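Long-range contact in putative uncharacterized protein lp_3323 (Lactobacillus plantarum, PDB 3DC7), which is of unknown function but belongs to the GDSL-like lipase/acylhydrolase family of SGNH hydrolases and so probably cleaves ester bonds: residues R97-L101 with N153-Y157. Residues are numbered along the deposited sequence; the frame is centred on the assembly and turned at random.
Sequences RDQPL and NGLGY
Asp98 and Gly154 make the one hydrogen bond across this contact, a weak one: Gly154 N lies 2.8 Å from Asp98 OD1, but the N-H...O angle is only 121°. The second carboxylate oxygen, Asp98 OD2, is hydrogen-bonded to Ser147 OG. Asp98 OD1 also comes within 3.2 Å of Asn153 CB, the carboxylate standing steeply, at 78°, to the Asn153 amide.

That amide organises its own loop, a type I turn from Asn153 to Gly156. With Asn153 CG between its backbone N and carbonyl carbon (chi1 68°), Asn153 OD1 accepts from Leu155 N (3.0 Å, an Asx turn) and Tyr157 N (3.1 Å), which come from opposite faces of the amide plane. Asn153 ND2 is hydrogen-bonded to Tyr95 O and Tyr162 OH. A leucine here would probably leave the N-H groups of Leu155 and Tyr157 without their side-chain acceptor, and Tyr95 O without its amide donor.

Apolar contacts complete the join. Leu155 lays CG against Asp98 CB and CD1 against Pro100 CA (3.7 Å). Leu101 covers one face of the Tyr157 ring, CB 3.9 Å from the centroid in a CH-pi contact and CD2 above the CD1-CE1 side.

Asp98 is the C-prime residue of the Schellman motif ending helix 92-96. The contact sets the loop after that helix against the loop leading into helix 159-173, and Leu101 packs on helix 112-126 as well.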
ATOM      1  N   ARG A  97      18.136 -19.986   0.591  1.00 26.44           N
ATOM      2  CA  ARG A  97      19.257 -20.714   0.006  1.00 26.91           C
ATOM      3  C   ARG A  97      20.438 -19.778  -0.300  1.00 27.44           C
ATOM      4  O   ARG A  97      21.305 -20.093  -1.116  1.00 27.73           O
ATOM      5  CB  ARG A  97      18.802 -21.508  -1.220  1.00 26.28           C
ATOM      6  CG  ARG A  97      17.503 -22.288  -0.978  1.00 25.92           C
ATOM      7  CD  ARG A  97      17.113 -23.152  -2.161  1.00 26.03           C
ATOM      8  NE  ARG A  97      17.813 -24.430  -2.138  1.00 25.60           N
ATOM      9  CZ  ARG A  97      17.749 -25.347  -3.099  1.00 27.25           C
ATOM     10  NH1 ARG A  97      17.032 -25.123  -4.190  1.00 26.30           N
ATOM     11  NH2 ARG A  97      18.435 -26.484  -2.983  1.00 27.19           N
ATOM     12  N   ASP A  98      20.455 -18.627   0.364  1.00 27.60           N
ATOM     13  CA  ASP A  98      21.601 -17.731   0.351  1.00 28.01           C
ATOM     14  C   ASP A  98      21.981 -17.209  -1.045  1.00 27.96           C
ATOM     15  O   ASP A  98      23.137 -17.328  -1.475  1.00 28.39           O
ATOM     16  CB  ASP A  98      22.807 -18.388   1.078  1.00 28.42           C
ATOM     17  CG  ASP A  98      22.518 -18.686   2.562  1.00 29.85           C
ATOM     18  OD1 ASP A  98      21.870 -17.842   3.216  1.00 30.58           O
ATOM     19  OD2 ASP A  98      22.949 -19.745   3.087  1.00 30.99           O
ATOM     20  N   GLN A  99      21.016 -16.620  -1.748  1.00 27.53           N
ATOM     21  CA  GLN A  99      21.337 -15.805  -2.929  1.00 27.27           C
ATOM     22  C   GLN A  99      21.895 -14.464  -2.443  1.00 26.99           C
ATOM     23  O   GLN A  99      21.252 -13.790  -1.640  1.00 26.20           O
ATOM     24  CB  GLN A  99      20.095 -15.591  -3.803  1.00 27.18           C
ATOM     25  CG  GLN A  99      20.316 -14.810  -5.117  1.00 27.84           C
ATOM     26  CD  GLN A  99      21.037 -15.626  -6.176  1.00 29.85           C
ATOM     27  OE1 GLN A  99      22.133 -15.262  -6.637  1.00 31.31           O
ATOM     28  NE2 GLN A  99      20.435 -16.750  -6.559  1.00 27.63           N
ATOM     29  N   PRO A 100      23.109 -14.071  -2.904  1.00 27.31           N
ATOM     30  CA  PRO A 100      23.561 -12.740  -2.481  1.00 27.38           C
ATOM     31  C   PRO A 100      22.478 -11.727  -2.814  1.00 27.27           C
ATOM     32  O   PRO A 100      21.842 -11.830  -3.873  1.00 27.10           O
ATOM     33  CB  PRO A 100      24.818 -12.501  -3.325  1.00 27.13           C
ATOM     34  CG  PRO A 100      25.346 -13.896  -3.585  1.00 28.00           C
ATOM     35  CD  PRO A 100      24.096 -14.734  -3.783  1.00 27.47           C
ATOM     36  N   LEU A 101      22.237 -10.798  -1.900  1.00 27.34           N
ATOM     37  CA  LEU A 101      21.186  -9.803  -2.083  1.00 28.05           C
ATOM     38  C   LEU A 101      21.578  -8.767  -3.128  1.00 28.92           C
ATOM     39  O   LEU A 101      20.772  -8.395  -3.987  1.00 29.16           O
ATOM     40  CB  LEU A 101      20.853  -9.120  -0.758  1.00 27.85           C
ATOM     41  CG  LEU A 101      19.734  -8.078  -0.784  1.00 27.17           C
ATOM     42  CD1 LEU A 101      18.412  -8.698  -1.177  1.00 24.57           C
ATOM     43  CD2 LEU A 101      19.636  -7.378   0.553  1.00 28.13           C
ATOM     44  N   ASN A 153      19.515 -15.412   7.271  1.00 24.99           N
ATOM     45  CA  ASN A 153      20.061 -16.530   6.486  1.00 24.68           C
ATOM     46  C   ASN A 153      21.584 -16.630   6.661  1.00 25.00           C
ATOM     47  O   ASN A 153      22.149 -15.881   7.438  1.00 25.05           O
ATOM     48  CB  ASN A 153      19.667 -16.414   5.004  1.00 23.85           C
ATOM     49  CG  ASN A 153      20.320 -15.228   4.297  1.00 22.53           C
ATOM     50  OD1 ASN A 153      21.209 -14.559   4.841  1.00 22.16           O
ATOM     51  ND2 ASN A 153      19.880 -14.966   3.069  1.00 17.41           N
ATOM     52  N   GLY A 154      22.246 -17.547   5.952  1.00 25.70           N
ATOM     53  CA  GLY A 154      23.702 -17.733   6.077  1.00 26.43           C
ATOM     54  C   GLY A 154      24.570 -16.530   5.699  1.00 27.58           C
ATOM     55  O   GLY A 154      25.747 -16.450   6.080  1.00 27.97           O
ATOM     56  N   LEU A 155      23.997 -15.586   4.957  1.00 27.95           N
ATOM     57  CA  LEU A 155      24.713 -14.382   4.573  1.00 28.50           C
ATOM     58  C   LEU A 155      24.401 -13.258   5.550  1.00 28.43           C
ATOM     59  O   LEU A 155      24.890 -12.149   5.400  1.00 28.82           O
ATOM     60  CB  LEU A 155      24.328 -13.955   3.155  1.00 28.67           C
ATOM     61  CG  LEU A 155      24.442 -15.002   2.057  1.00 29.99           C
ATOM     62  CD1 LEU A 155      23.844 -14.441   0.792  1.00 31.39           C
ATOM     63  CD2 LEU A 155      25.899 -15.430   1.838  1.00 31.65           C
ATOM     64  N   GLY A 156      23.559 -13.545   6.534  1.00 28.40           N
ATOM     65  CA  GLY A 156      23.219 -12.560   7.555  1.00 28.37           C
ATOM     66  C   GLY A 156      22.144 -11.547   7.212  1.00 28.29           C
ATOM     67  O   GLY A 156      21.923 -10.623   7.989  1.00 28.30           O
ATOM     68  N   TYR A 157      21.478 -11.696   6.059  1.00 28.22           N
ATOM     69  CA  TYR A 157      20.338 -10.840   5.728  1.00 27.86           C
ATOM     70  C   TYR A 157      19.066 -11.416   6.321  1.00 27.58           C
ATOM     71  O   TYR A 157      18.998 -12.597   6.641  1.00 27.89           O
ATOM     72  CB  TYR A 157      20.149 -10.683   4.221  1.00 28.45           C
ATOM     73  CG  TYR A 157      21.312 -10.072   3.495  1.00 29.17           C
ATOM     74  CD1 TYR A 157      21.571  -8.706   3.570  1.00 30.13           C
ATOM     75  CD2 TYR A 157      22.162 -10.870   2.727  1.00 31.31           C
ATOM     76  CE1 TYR A 157      22.648  -8.147   2.899  1.00 31.34           C
ATOM     77  CE2 TYR A 157      23.245 -10.325   2.052  1.00 32.69           C
ATOM     78  CZ  TYR A 157      23.478  -8.969   2.141  1.00 33.05           C
ATOM     79  OH  TYR A 157      24.547  -8.445   1.465  1.00 34.32           O
TER